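PDB 4OH1: L-iditol 2-dehydrogenase from Clostridium scindens, which probably catalyses the NAD+-dependent oxidation of L-iditol and related polyols as a zinc-containing member of the alcohol dehydrogenase family. Local coordinates for residues G250-L259 and Y270-P281; L155-A166 and L185-A193. All blocks are in the same frame, centred on the assembly; numbering follows the deposited sequence.

Interaction 1. Residues G250-L259 and Y270-P281; sequences GATAAAKLGL and YFAMYGKDPILP
Y270 reaches helix 252-259 with its hydroxyl, which donates a hydrogen bond to A255 O, OH to O 3.0 Å. The C=O...OH angle is 141° and the donor lies 24° off the carbonyl plane; the helical N-H of L259 comes to the same oxygen from the opposite face, so two donors grip A255 O. Next to this bond the methyl CB of A255 rests 3.5 Å from Y270 CE1. L280 approaches the same turn from strand 279-281: with CG anti to the backbone N (chi1 -178°), its CD1 lies 3.8 Å from K256 CA and also meets L259 CD2. At the other end, the ring of Y274 meets the backbone of G250 obliquely, CD2 3.3 Å from G250 O, while A272 CB presses on G250 N. T252 CG2 packs against CA of P278, the residue at the centre of an inverse gamma turn. Further out, E247 accepts a hydrogen bond from G250 N, and I279 to P281 pair antiparallel with a strand of the second subunit. Strand 242-247, helix 252-261 and strand 266-270 form a beta-alpha-beta unit, its two strands parallel neighbours in the Rossmann-like sheet of zinc-containing dehydrogenases.

Interaction 2. Residues L155-A166 and L185-A193; sequences LVEPLTVALSSA and LGMMLVQLA. With ZN (zinc ion), chain B.
A162 projects its methyl group as a knob into a hole formed by L185, M188, L189 and L192, joining helix 156-166 to helix 185-193. The latter carries G186 of a Rossmann-type GxGxxG pattern, consistent with the first helix of the nucleotide-binding fold. The helix axes cross at -56° and approach to 9.3 Å, with the small A162 at the crossing, where it and L189 are the nearest CA pair. Here the packing is tight: A162 CB lies 3.8 Å from L192 CD1, and L189 CD2 comes 3.3 Å from A162 O. L192 sets CD1 over the A162-L163 peptide and CD2 against L163 CD2, the two leucine side chains crossing at about a right angle. M188, a selenomethionine, runs extended through chi2 (-177°) and then bends at chi3, which puts SE 3.7 Å from L159 N and CE against the ring of P158.

Contacts are sparser at the ends of the longer helix. L155 CD2 meets M188 only through CE, at 4.2 Å, and A166 CB touches L189 CD2 at the same distance. The more exposed flank lies between V161 and L185, both partly exposed, where CG1 of V161 meets CD1 of L185; the other methyl of L185, CD2, is held closer, 3.4 Å from P158 O. S165 turns its hydroxyl back to V161 O, whose other donor, S165 N, arrives from the opposite face.

The first turn of helix 156-166 also holds E157, which takes no part in the helix packing and instead binds a zinc ion with H74 and E75. Its CG is anti to the backbone N, and a bend at chi2 (-82°) swings the carboxylate to the metal. OE1 binds zinc at 2.1 Å, while OE2 accepts a hydrogen bond from a zinc-bound water.

How the interactions relate
Interaction 2 comes first along the chain and closes before interaction 1 opens; their centres lie 19 Å apart. Helices 184-194 and 252-261 belong to the domain of the six-stranded parallel sheet, following its neighbouring strands 176-180 and 242-247, while helix 156-168 joins that domain to the zinc-binding part. F271, just after strand 266-270, links the two contacts, its ring packing against S165 OG, L185 CD1 and L189 CD1. Interaction 2 lies nearer the centre of the chain; in interaction 1 the sheet containing strand 279-283 continues into the second subunit. The two contacts thus run from the zinc site to that interface, and interaction 2 also meets Y173 of the third subunit.

Interaction 1. Residues G250-L259 and Y270-P281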
ATOM      1  N   GLY A 250       9.090  26.285   4.284  1.00 46.45           N
ATOM      2  CA  GLY A 250      10.536  26.256   4.133  1.00 46.30           C
ATOM      3  C   GLY A 250      11.262  26.842   5.328  1.00 45.56           C
ATOM      4  O   GLY A 250      12.460  27.066   5.280  1.00 49.47           O
ATOM      5  N   ALA A 251      10.545  27.120   6.401  1.00 47.53           N
ATOM      6  CA  ALA A 251      11.148  27.696   7.609  1.00 45.34           C
ATOM      7  C   ALA A 251      11.297  26.607   8.650  1.00 45.10           C
ATOM      8  O   ALA A 251      10.438  25.737   8.776  1.00 43.33           O
ATOM      9  CB  ALA A 251      10.274  28.786   8.145  1.00 44.40           C
ATOM     10  N   THR A 252      12.368  26.672   9.422  1.00 43.43           N
ATOM     11  CA  THR A 252      12.649  25.629  10.384  1.00 45.66           C
ATOM     12  C   THR A 252      11.747  25.690  11.596  1.00 46.67           C
ATOM     13  O   THR A 252      11.459  24.655  12.182  1.00 44.10           O
ATOM     14  CB  THR A 252      14.122  25.619  10.862  1.00 48.88           C
ATOM     15  OG1 THR A 252      14.432  26.821  11.567  1.00 46.45           O
ATOM     16  CG2 THR A 252      15.075  25.452   9.665  1.00 52.85           C
ATOM     17  N   ALA A 253      11.292  26.873  11.997  1.00 42.54           N
ATOM     18  CA  ALA A 253      10.304  26.921  13.102  1.00 44.17           C
ATOM     19  C   ALA A 253       8.941  26.237  12.752  1.00 41.04           C
ATOM     20  O   ALA A 253       8.364  25.534  13.579  1.00 40.58           O
ATOM     21  CB  ALA A 253      10.074  28.358  13.557  1.00 43.55           C
ATOM     22  N   ALA A 254       8.443  26.457  11.532  1.00 41.08           N
ATOM     23  CA  ALA A 254       7.211  25.802  11.076  1.00 40.47           C
ATOM     24  C   ALA A 254       7.467  24.298  11.007  1.00 41.67           C
ATOM     25  O   ALA A 254       6.638  23.487  11.373  1.00 40.18           O
ATOM     26  CB  ALA A 254       6.805  26.320   9.700  1.00 37.92           C
ATOM     27  N   ALA A 255       8.650  23.925  10.553  1.00 40.14           N
ATOM     28  CA  ALA A 255       8.969  22.522  10.479  1.00 38.25           C
ATOM     29  C   ALA A 255       8.969  21.835  11.803  1.00 38.13           C
ATOM     30  O   ALA A 255       8.470  20.725  11.935  1.00 38.94           O
ATOM     31  CB  ALA A 255      10.320  22.345   9.777  1.00 40.13           C
ATOM     32  N   LYS A 256       9.593  22.455  12.792  1.00 39.36           N
ATOM     33  CA  LYS A 256       9.572  21.914  14.133  1.00 39.54           C
ATOM     34  C   LYS A 256       8.150  21.889  14.705  1.00 39.24           C
ATOM     35  O   LYS A 256       7.745  20.935  15.369  1.00 37.08           O
ATOM     36  CB  LYS A 256      10.477  22.720  15.047  1.00 45.55           C
ATOM     37  CG  LYS A 256      10.558  22.144  16.435  1.00 51.99           C
ATOM     38  CD  LYS A 256      11.171  23.135  17.454  1.00 59.37           C
ATOM     39  CE  LYS A 256      11.009  22.603  18.842  1.00 57.73           C
ATOM     40  NZ  LYS A 256      11.525  23.484  19.792  1.00 59.60           N
ATOM     41  N   LEU A 257       7.391  22.944  14.488  1.00 38.45           N
ATOM     42  CA  LEU A 257       6.014  22.973  14.998  1.00 38.95           C
ATOM     43  C   LEU A 257       5.158  21.834  14.350  1.00 38.43           C
ATOM     44  O   LEU A 257       4.410  21.099  15.000  1.00 36.26           O
ATOM     45  CB  LEU A 257       5.401  24.344  14.706  1.00 40.66           C
ATOM     46  CG  LEU A 257       3.913  24.484  15.028  1.00 42.43           C
ATOM     47  CD1 LEU A 257       3.613  24.205  16.456  1.00 42.27           C
ATOM     48  CD2 LEU A 257       3.435  25.869  14.612  1.00 44.99           C
ATOM     49  N   GLY A 258       5.333  21.660  13.060  1.00 38.35           N
ATOM     50  CA  GLY A 258       4.754  20.532  12.372  1.00 37.83           C
ATOM     51  C   GLY A 258       5.004  19.201  13.039  1.00 37.22           C
ATOM     52  O   GLY A 258       4.069  18.421  13.251  1.00 35.00           O
ATOM     53  N   LEU A 259       6.252  18.924  13.371  1.00 38.44           N
ATOM     54  CA  LEU A 259       6.571  17.636  13.999  1.00 39.51           C
ATOM     55  C   LEU A 259       5.858  17.512  15.342  1.00 39.62           C
ATOM     56  O   LEU A 259       5.337  16.445  15.714  1.00 40.42           O
ATOM     57  CB  LEU A 259       8.082  17.491  14.170  1.00 40.44           C
ATOM     58  CG  LEU A 259       8.628  16.161  14.666  1.00 42.10           C
ATOM     59  CD1 LEU A 259       8.308  15.033  13.726  1.00 41.31           C
ATOM     60  CD2 LEU A 259      10.161  16.299  14.826  1.00 44.51           C
ATOM     61  N   TYR A 270       7.700  17.171   4.263  1.00 33.57           N
ATOM     62  CA  TYR A 270       8.503  18.367   4.122  1.00 35.71           C
ATOM     63  C   TYR A 270       8.850  18.506   2.668  1.00 34.02           C
ATOM     64  O   TYR A 270       9.725  17.841   2.162  1.00 36.51           O
ATOM     65  CB  TYR A 270       9.750  18.257   5.022  1.00 34.57           C
ATOM     66  CG  TYR A 270       9.378  18.238   6.479  1.00 34.53           C
ATOM     67  CD1 TYR A 270       9.191  19.407   7.200  1.00 36.28           C
ATOM     68  CD2 TYR A 270       9.156  17.042   7.137  1.00 36.36           C
ATOM     69  CE1 TYR A 270       8.819  19.383   8.571  1.00 35.70           C
ATOM     70  CE2 TYR A 270       8.778  17.008   8.474  1.00 37.70           C
ATOM     71  CZ  TYR A 270       8.632  18.179   9.191  1.00 36.13           C
ATOM     72  OH  TYR A 270       8.217  18.097  10.492  1.00 34.11           O
ATOM     73  N   PHE A 271       8.105  19.355   1.997  1.00 36.96           N
ATOM     74  CA  PHE A 271       8.193  19.540   0.538  1.00 42.34           C
ATOM     75  C   PHE A 271       8.676  20.914   0.091  1.00 41.20           C
ATOM     76  O   PHE A 271       8.857  21.138  -1.093  1.00 43.25           O
ATOM     77  CB  PHE A 271       6.808  19.248  -0.127  1.00 41.47           C
ATOM     78  CG  PHE A 271       5.731  20.205   0.245  1.00 40.94           C
ATOM     79  CD1 PHE A 271       4.935  19.987   1.349  1.00 41.28           C
ATOM     80  CD2 PHE A 271       5.448  21.301  -0.554  1.00 44.07           C
ATOM     81  CE1 PHE A 271       3.897  20.898   1.700  1.00 41.62           C
ATOM     82  CE2 PHE A 271       4.416  22.222  -0.202  1.00 42.96           C
ATOM     83  CZ  PHE A 271       3.653  22.014   0.920  1.00 42.19           C
ATOM     84  N   ALA A 272       8.839  21.844   1.029  1.00 44.35           N
ATOM     85  CA  ALA A 272       9.358  23.151   0.708  1.00 43.36           C
ATOM     86  C   ALA A 272      10.833  23.071   0.334  1.00 48.09           C
ATOM     87  O   ALA A 272      11.525  22.089   0.598  1.00 46.24           O
ATOM     88  CB  ALA A 272       9.172  24.069   1.867  1.00 46.32           C
HETATM   89  N   MSE A 273      11.308  24.116  -0.317  1.00 53.70           N
HETATM   90  CA  MSE A 273      12.745  24.330  -0.476  1.00 64.10           C
HETATM   91  C   MSE A 273      13.246  25.057   0.760  1.00 57.41           C
HETATM   92  O   MSE A 273      12.736  26.128   1.095  1.00 53.15           O
HETATM   93  CB  MSE A 273      12.990  25.245  -1.651  1.00 77.98           C
HETATM   94  CG  MSE A 273      13.075  24.572  -2.979  1.00 92.36           C
HETATM   95 SE   MSE A 273      14.153  25.812  -3.953  0.75120.47          SE
HETATM   96  CE  MSE A 273      15.817  25.548  -2.891  1.00110.68           C
ATOM     97  N   TYR A 274      14.226  24.492   1.444  1.00 55.71           N
ATOM     98  CA  TYR A 274      14.688  25.067   2.715  1.00 54.12           C
ATOM     99  C   TYR A 274      15.939  25.971   2.509  1.00 56.55           C
ATOM    100  O   TYR A 274      16.641  25.889   1.498  1.00 66.91           O
ATOM    101  CB  TYR A 274      14.853  23.929   3.757  1.00 50.23           C
ATOM    102  CG  TYR A 274      13.498  23.278   4.091  1.00 46.18           C
ATOM    103  CD1 TYR A 274      12.970  22.260   3.309  1.00 46.80           C
ATOM    104  CD2 TYR A 274      12.725  23.741   5.151  1.00 46.60           C
ATOM    105  CE1 TYR A 274      11.727  21.710   3.594  1.00 48.32           C
ATOM    106  CE2 TYR A 274      11.480  23.200   5.428  1.00 47.88           C
ATOM    107  CZ  TYR A 274      10.984  22.202   4.649  1.00 46.18           C
ATOM    108  OH  TYR A 274       9.730  21.724   4.910  1.00 45.36           O
ATOM    109  N   GLY A 275      16.174  26.864   3.453  1.00 59.75           N
ATOM    110  CA  GLY A 275      17.293  27.812   3.384  1.00 62.20           C
ATOM    111  C   GLY A 275      18.511  27.368   4.182  1.00 62.21           C
ATOM    112  O   GLY A 275      18.816  26.169   4.234  1.00 62.05           O
ATOM    113  N   LYS A 276      19.204  28.331   4.805  1.00 64.67           N
ATOM    114  CA  LYS A 276      20.407  28.026   5.612  1.00 66.65           C
ATOM    115  C   LYS A 276      20.069  27.384   6.991  1.00 60.23           C
ATOM    116  O   LYS A 276      18.970  27.578   7.570  1.00 59.07           O
ATOM    117  CB  LYS A 276      21.320  29.270   5.778  1.00 74.30           C
ATOM    118  CG  LYS A 276      20.999  30.168   6.968  1.00 76.79           C
ATOM    119  CD  LYS A 276      21.823  31.446   7.003  1.00 83.84           C
ATOM    120  CE  LYS A 276      20.991  32.589   7.635  1.00 88.81           C
ATOM    121  NZ  LYS A 276      21.745  33.591   8.468  1.00 96.33           N
ATOM    122  N   ASP A 277      21.015  26.592   7.488  1.00 58.91           N
ATOM    123  CA  ASP A 277      20.865  25.873   8.758  1.00 61.49           C
ATOM    124  C   ASP A 277      19.494  25.170   8.811  1.00 57.19           C
ATOM    125  O   ASP A 277      18.736  25.351   9.764  1.00 58.88           O
ATOM    126  CB  ASP A 277      21.046  26.819   9.976  1.00 68.00           C
ATOM    127  CG  ASP A 277      22.333  27.724   9.886  1.00 74.28           C
ATOM    128  OD1 ASP A 277      23.437  27.191   9.609  1.00 71.29           O
ATOM    129  OD2 ASP A 277      22.229  28.963  10.125  1.00 74.72           O
ATOM    130  N   PRO A 278      19.161  24.382   7.768  1.00 50.85           N
ATOM    131  CA  PRO A 278      17.817  23.804   7.747  1.00 46.23           C
ATOM    132  C   PRO A 278      17.732  22.479   8.521  1.00 44.15           C
ATOM    133  O   PRO A 278      17.458  21.443   7.918  1.00 45.52           O
ATOM    134  CB  PRO A 278      17.564  23.604   6.256  1.00 46.08           C
ATOM    135  CG  PRO A 278      18.885  23.263   5.717  1.00 48.04           C
ATOM    136  CD  PRO A 278      19.929  24.021   6.559  1.00 51.05           C
ATOM    137  N   ILE A 279      17.949  22.528   9.843  1.00 43.01           N
ATOM    138  CA  ILE A 279      17.961  21.351  10.720  1.00 41.22           C
ATOM    139  C   ILE A 279      16.644  21.167  11.447  1.00 41.93           C
ATOM    140  O   ILE A 279      16.120  22.108  12.001  1.00 39.73           O
ATOM    141  CB  ILE A 279      19.098  21.372  11.716  1.00 42.14           C
ATOM    142  CG1 ILE A 279      20.392  21.655  10.995  1.00 45.51           C
ATOM    143  CG2 ILE A 279      19.177  20.068  12.506  1.00 42.48           C
ATOM    144  CD1 ILE A 279      20.671  20.680   9.869  1.00 47.93           C
ATOM    145  N   LEU A 280      16.081  19.951  11.315  1.00 40.56           N
ATOM    146  CA  LEU A 280      14.997  19.448  12.140  1.00 40.33           C
ATOM    147  C   LEU A 280      15.575  18.425  13.133  1.00 43.00           C
ATOM    148  O   LEU A 280      15.986  17.326  12.752  1.00 42.22           O
ATOM    149  CB  LEU A 280      13.943  18.789  11.269  1.00 40.85           C
ATOM    150  CG  LEU A 280      12.727  18.269  12.007  1.00 41.29           C
ATOM    151  CD1 LEU A 280      11.890  19.409  12.554  1.00 44.45           C
ATOM    152  CD2 LEU A 280      11.935  17.473  11.069  1.00 42.84           C
ATOM    153  N   PRO A 281      15.620  18.788  14.413  1.00 43.43           N
ATOM    154  CA  PRO A 281      16.096  17.855  15.401  1.00 45.09           C
ATOM    155  C   PRO A 281      14.993  16.877  15.694  1.00 44.44           C
ATOM    156  O   PRO A 281      13.883  17.280  16.054  1.00 49.33           O
ATOM    157  CB  PRO A 281      16.363  18.730  16.622  1.00 46.22           C
ATOM    158  CG  PRO A 281      16.332  20.095  16.117  1.00 46.06           C
ATOM    159  CD  PRO A 281      15.375  20.101  15.014  1.00 44.67           C
TER

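Interaction 2. Residues L155-A166 and L185-A193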
ATOM      1  N   LEU A 155      -1.850  26.228 -13.816  1.00 35.23           N
ATOM      2  CA  LEU A 155      -1.487  25.731 -12.477  1.00 33.11           C
ATOM      3  C   LEU A 155      -1.377  24.241 -12.423  1.00 31.29           C
ATOM      4  O   LEU A 155      -1.253  23.720 -11.330  1.00 33.08           O
ATOM      5  CB  LEU A 155      -2.455  26.222 -11.390  1.00 31.87           C
ATOM      6  CG  LEU A 155      -1.971  27.589 -10.897  1.00 36.18           C
ATOM      7  CD1 LEU A 155      -1.769  28.627 -12.014  1.00 36.09           C
ATOM      8  CD2 LEU A 155      -3.033  28.074  -9.967  1.00 40.11           C
ATOM      9  N   VAL A 156      -1.383  23.542 -13.558  1.00 29.89           N
ATOM     10  CA  VAL A 156      -1.212  22.097 -13.531  1.00 27.57           C
ATOM     11  C   VAL A 156       0.024  21.622 -12.823  1.00 30.10           C
ATOM     12  O   VAL A 156      -0.032  20.590 -12.067  1.00 31.59           O
ATOM     13  CB  VAL A 156      -1.311  21.446 -14.921  1.00 30.60           C
ATOM     14  CG1 VAL A 156      -0.808  20.028 -14.916  1.00 31.89           C
ATOM     15  CG2 VAL A 156      -2.760  21.431 -15.396  1.00 34.14           C
ATOM     16  N   GLU A 157       1.146  22.300 -13.009  1.00 31.81           N
ATOM     17  CA  GLU A 157       2.401  21.776 -12.452  1.00 32.33           C
ATOM     18  C   GLU A 157       2.413  21.950 -10.933  1.00 32.95           C
ATOM     19  O   GLU A 157       2.773  21.032 -10.213  1.00 28.51           O
ATOM     20  CB  GLU A 157       3.657  22.388 -13.085  1.00 32.99           C
ATOM     21  CG  GLU A 157       5.018  21.802 -12.538  1.00 32.49           C
ATOM     22  CD  GLU A 157       5.459  22.436 -11.237  1.00 36.34           C
ATOM     23  OE1 GLU A 157       4.995  23.564 -10.961  1.00 34.89           O
ATOM     24  OE2 GLU A 157       6.204  21.809 -10.439  1.00 35.22           O
ATOM     25  N   PRO A 158       2.055  23.118 -10.434  1.00 31.13           N
ATOM     26  CA  PRO A 158       2.061  23.165  -8.978  1.00 35.35           C
ATOM     27  C   PRO A 158       1.022  22.228  -8.328  1.00 35.07           C
ATOM     28  O   PRO A 158       1.298  21.691  -7.259  1.00 33.47           O
ATOM     29  CB  PRO A 158       1.795  24.619  -8.652  1.00 35.75           C
ATOM     30  CG  PRO A 158       1.322  25.225  -9.857  1.00 34.30           C
ATOM     31  CD  PRO A 158       1.894  24.438 -11.002  1.00 34.77           C
ATOM     32  N   LEU A 159      -0.115  21.997  -8.983  1.00 35.17           N
ATOM     33  CA  LEU A 159      -1.073  20.975  -8.510  1.00 31.16           C
ATOM     34  C   LEU A 159      -0.436  19.607  -8.436  1.00 32.31           C
ATOM     35  O   LEU A 159      -0.715  18.871  -7.488  1.00 32.02           O
ATOM     36  CB  LEU A 159      -2.340  20.952  -9.323  1.00 30.48           C
ATOM     37  CG  LEU A 159      -3.530  20.190  -8.752  1.00 31.25           C
ATOM     38  CD1 LEU A 159      -4.045  20.862  -7.412  1.00 32.23           C
ATOM     39  CD2 LEU A 159      -4.618  20.204  -9.749  1.00 32.30           C
ATOM     40  N   THR A 160       0.449  19.244  -9.373  1.00 30.57           N
ATOM     41  CA  THR A 160       1.151  17.983  -9.211  1.00 28.08           C
ATOM     42  C   THR A 160       1.996  17.889  -7.937  1.00 30.47           C
ATOM     43  O   THR A 160       2.191  16.807  -7.397  1.00 27.73           O
ATOM     44  CB  THR A 160       2.098  17.638 -10.378  1.00 30.21           C
ATOM     45  OG1 THR A 160       3.199  18.573 -10.418  1.00 30.99           O
ATOM     46  CG2 THR A 160       1.360  17.628 -11.738  1.00 30.28           C
ATOM     47  N   VAL A 161       2.634  18.989  -7.550  1.00 28.69           N
ATOM     48  CA  VAL A 161       3.384  19.028  -6.334  1.00 29.23           C
ATOM     49  C   VAL A 161       2.466  18.887  -5.112  1.00 29.47           C
ATOM     50  O   VAL A 161       2.734  18.174  -4.175  1.00 29.63           O
ATOM     51  CB  VAL A 161       4.172  20.352  -6.229  1.00 29.67           C
ATOM     52  CG1 VAL A 161       4.845  20.435  -4.874  1.00 30.80           C
ATOM     53  CG2 VAL A 161       5.250  20.423  -7.304  1.00 30.80           C
ATOM     54  N   ALA A 162       1.350  19.581  -5.145  1.00 30.27           N
ATOM     55  CA  ALA A 162       0.399  19.471  -4.105  1.00 28.36           C
ATOM     56  C   ALA A 162      -0.204  18.070  -4.029  1.00 31.54           C
ATOM     57  O   ALA A 162      -0.347  17.527  -2.908  1.00 29.01           O
ATOM     58  CB  ALA A 162      -0.660  20.515  -4.294  1.00 29.96           C
ATOM     59  N   LEU A 163      -0.524  17.469  -5.181  1.00 28.23           N
ATOM     60  CA  LEU A 163      -1.045  16.118  -5.200  1.00 29.05           C
ATOM     61  C   LEU A 163      -0.051  15.131  -4.640  1.00 30.06           C
ATOM     62  O   LEU A 163      -0.446  14.247  -3.887  1.00 31.89           O
ATOM     63  CB  LEU A 163      -1.445  15.662  -6.617  1.00 29.32           C
ATOM     64  CG  LEU A 163      -2.754  16.228  -7.121  1.00 33.32           C
ATOM     65  CD1 LEU A 163      -2.792  16.196  -8.617  1.00 34.73           C
ATOM     66  CD2 LEU A 163      -3.914  15.444  -6.620  1.00 34.21           C
ATOM     67  N   SER A 164       1.220  15.246  -4.993  1.00 29.84           N
ATOM     68  CA  SER A 164       2.215  14.310  -4.473  1.00 34.28           C
ATOM     69  C   SER A 164       2.424  14.390  -2.971  1.00 30.95           C
ATOM     70  O   SER A 164       2.671  13.392  -2.335  1.00 28.25           O
ATOM     71  CB  SER A 164       3.594  14.563  -5.077  1.00 37.32           C
ATOM     72  OG  SER A 164       3.456  14.516  -6.467  1.00 45.15           O
ATOM     73  N   SER A 165       2.429  15.601  -2.464  1.00 27.16           N
ATOM     74  CA  SER A 165       2.581  15.864  -1.069  1.00 27.19           C
ATOM     75  C   SER A 165       1.356  15.346  -0.313  1.00 28.61           C
ATOM     76  O   SER A 165       1.500  14.673   0.697  1.00 30.50           O
ATOM     77  CB  SER A 165       2.756  17.391  -0.853  1.00 31.11           C
ATOM     78  OG  SER A 165       3.988  17.786  -1.477  1.00 34.76           O
ATOM     79  N   ALA A 166       0.164  15.574  -0.825  1.00 29.39           N
ATOM     80  CA  ALA A 166      -1.033  15.061  -0.168  1.00 30.26           C
ATOM     81  C   ALA A 166      -1.023  13.563  -0.114  1.00 32.67           C
ATOM     82  O   ALA A 166      -1.350  12.976   0.907  1.00 32.28           O
ATOM     83  CB  ALA A 166      -2.308  15.544  -0.813  1.00 30.17           C
ATOM     84  N   LEU A 185       0.462  26.923  -2.874  1.00 34.86           N
ATOM     85  CA  LEU A 185       0.487  25.474  -2.639  1.00 37.93           C
ATOM     86  C   LEU A 185      -0.363  25.084  -1.424  1.00 34.97           C
ATOM     87  O   LEU A 185      -1.052  24.069  -1.436  1.00 32.06           O
ATOM     88  CB  LEU A 185       1.900  24.962  -2.412  1.00 38.89           C
ATOM     89  CG  LEU A 185       2.729  24.731  -3.653  1.00 43.64           C
ATOM     90  CD1 LEU A 185       4.086  24.073  -3.264  1.00 44.54           C
ATOM     91  CD2 LEU A 185       1.988  23.899  -4.727  1.00 41.49           C
ATOM     92  N   GLY A 186      -0.282  25.906  -0.389  1.00 36.52           N
ATOM     93  CA  GLY A 186      -1.111  25.779   0.781  1.00 34.11           C
ATOM     94  C   GLY A 186      -2.585  25.734   0.458  1.00 33.46           C
ATOM     95  O   GLY A 186      -3.296  24.890   0.985  1.00 29.22           O
HETATM   96  N   MSE A 187      -3.046  26.651  -0.395  1.00 32.85           N
HETATM   97  CA  MSE A 187      -4.454  26.748  -0.723  1.00 31.04           C
HETATM   98  C   MSE A 187      -4.837  25.530  -1.547  1.00 31.27           C
HETATM   99  O   MSE A 187      -5.878  24.936  -1.359  1.00 31.74           O
HETATM  100  CB  MSE A 187      -4.754  28.012  -1.505  1.00 33.88           C
HETATM  101  CG  MSE A 187      -4.553  29.310  -0.729  1.00 37.58           C
HETATM  102 SE   MSE A 187      -5.473  29.299   1.032  0.75 41.95          SE
HETATM  103  CE  MSE A 187      -4.052  28.615   2.184  1.00 38.35           C
HETATM  104  N   MSE A 188      -3.980  25.089  -2.429  1.00 30.39           N
HETATM  105  CA  MSE A 188      -4.274  23.855  -3.168  1.00 31.89           C
HETATM  106  C   MSE A 188      -4.352  22.618  -2.239  1.00 31.42           C
HETATM  107  O   MSE A 188      -5.179  21.751  -2.463  1.00 29.58           O
HETATM  108  CB  MSE A 188      -3.220  23.587  -4.238  1.00 30.29           C
HETATM  109  CG  MSE A 188      -3.167  24.692  -5.260  1.00 35.09           C
HETATM  110 SE   MSE A 188      -1.893  24.401  -6.760  0.75 39.22          SE
HETATM  111  CE  MSE A 188      -1.178  26.253  -6.708  1.00 46.95           C
ATOM    112  N   LEU A 189      -3.461  22.529  -1.254  1.00 29.28           N
ATOM    113  CA  LEU A 189      -3.541  21.461  -0.249  1.00 28.72           C
ATOM    114  C   LEU A 189      -4.849  21.550   0.573  1.00 27.14           C
ATOM    115  O   LEU A 189      -5.423  20.542   0.928  1.00 29.16           O
ATOM    116  CB  LEU A 189      -2.348  21.488   0.661  1.00 28.63           C
ATOM    117  CG  LEU A 189      -1.073  21.011  -0.042  1.00 29.34           C
ATOM    118  CD1 LEU A 189       0.119  21.335   0.840  1.00 31.24           C
ATOM    119  CD2 LEU A 189      -1.139  19.517  -0.365  1.00 32.33           C
ATOM    120  N   VAL A 190      -5.330  22.739   0.859  1.00 27.33           N
ATOM    121  CA  VAL A 190      -6.593  22.839   1.561  1.00 28.31           C
ATOM    122  C   VAL A 190      -7.677  22.158   0.712  1.00 29.21           C
ATOM    123  O   VAL A 190      -8.448  21.303   1.201  1.00 30.53           O
ATOM    124  CB  VAL A 190      -7.004  24.274   1.905  1.00 27.51           C
ATOM    125  CG1 VAL A 190      -8.431  24.340   2.354  1.00 31.42           C
ATOM    126  CG2 VAL A 190      -6.110  24.846   3.018  1.00 31.27           C
ATOM    127  N   GLN A 191      -7.752  22.523  -0.557  1.00 30.01           N
ATOM    128  CA  GLN A 191      -8.778  21.982  -1.445  1.00 27.74           C
ATOM    129  C   GLN A 191      -8.621  20.485  -1.618  1.00 29.43           C
ATOM    130  O   GLN A 191      -9.622  19.759  -1.627  1.00 30.00           O
ATOM    131  CB  GLN A 191      -8.796  22.696  -2.776  1.00 27.91           C
ATOM    132  CG  GLN A 191      -9.256  24.162  -2.634  1.00 30.52           C
ATOM    133  CD  GLN A 191      -9.629  24.841  -3.933  1.00 32.53           C
ATOM    134  OE1 GLN A 191     -10.056  24.184  -4.874  1.00 33.06           O
ATOM    135  NE2 GLN A 191      -9.551  26.170  -3.958  1.00 31.88           N
ATOM    136  N   LEU A 192      -7.385  20.029  -1.751  1.00 27.05           N
ATOM    137  CA  LEU A 192      -7.115  18.628  -1.907  1.00 29.02           C
ATOM    138  C   LEU A 192      -7.337  17.838  -0.647  1.00 30.34           C
ATOM    139  O   LEU A 192      -7.687  16.646  -0.743  1.00 32.70           O
ATOM    140  CB  LEU A 192      -5.681  18.371  -2.400  1.00 28.08           C
ATOM    141  CG  LEU A 192      -5.351  18.760  -3.830  1.00 29.65           C
ATOM    142  CD1 LEU A 192      -3.916  18.565  -4.043  1.00 28.59           C
ATOM    143  CD2 LEU A 192      -6.156  17.976  -4.855  1.00 31.52           C
ATOM    144  N   ALA A 193      -7.111  18.450   0.516  1.00 31.43           N
ATOM    145  CA  ALA A 193      -7.401  17.764   1.776  1.00 31.27           C
ATOM    146  C   ALA A 193      -8.907  17.569   1.861  1.00 31.21           C
ATOM    147  O   ALA A 193      -9.329  16.502   2.236  1.00 27.16           O
ATOM    148  CB  ALA A 193      -6.904  18.509   2.984  1.00 31.33           C
TER
HETATM  149 ZN    ZN B 401       5.896  25.043  -9.777  0.75 49.76          ZN
HETATM  150  O   HOH W   1       7.428  23.383  -9.001  1.00 47.20           O
HETATM  151  O   HOH W   2       5.175  24.429  -7.581  1.00 38.82           O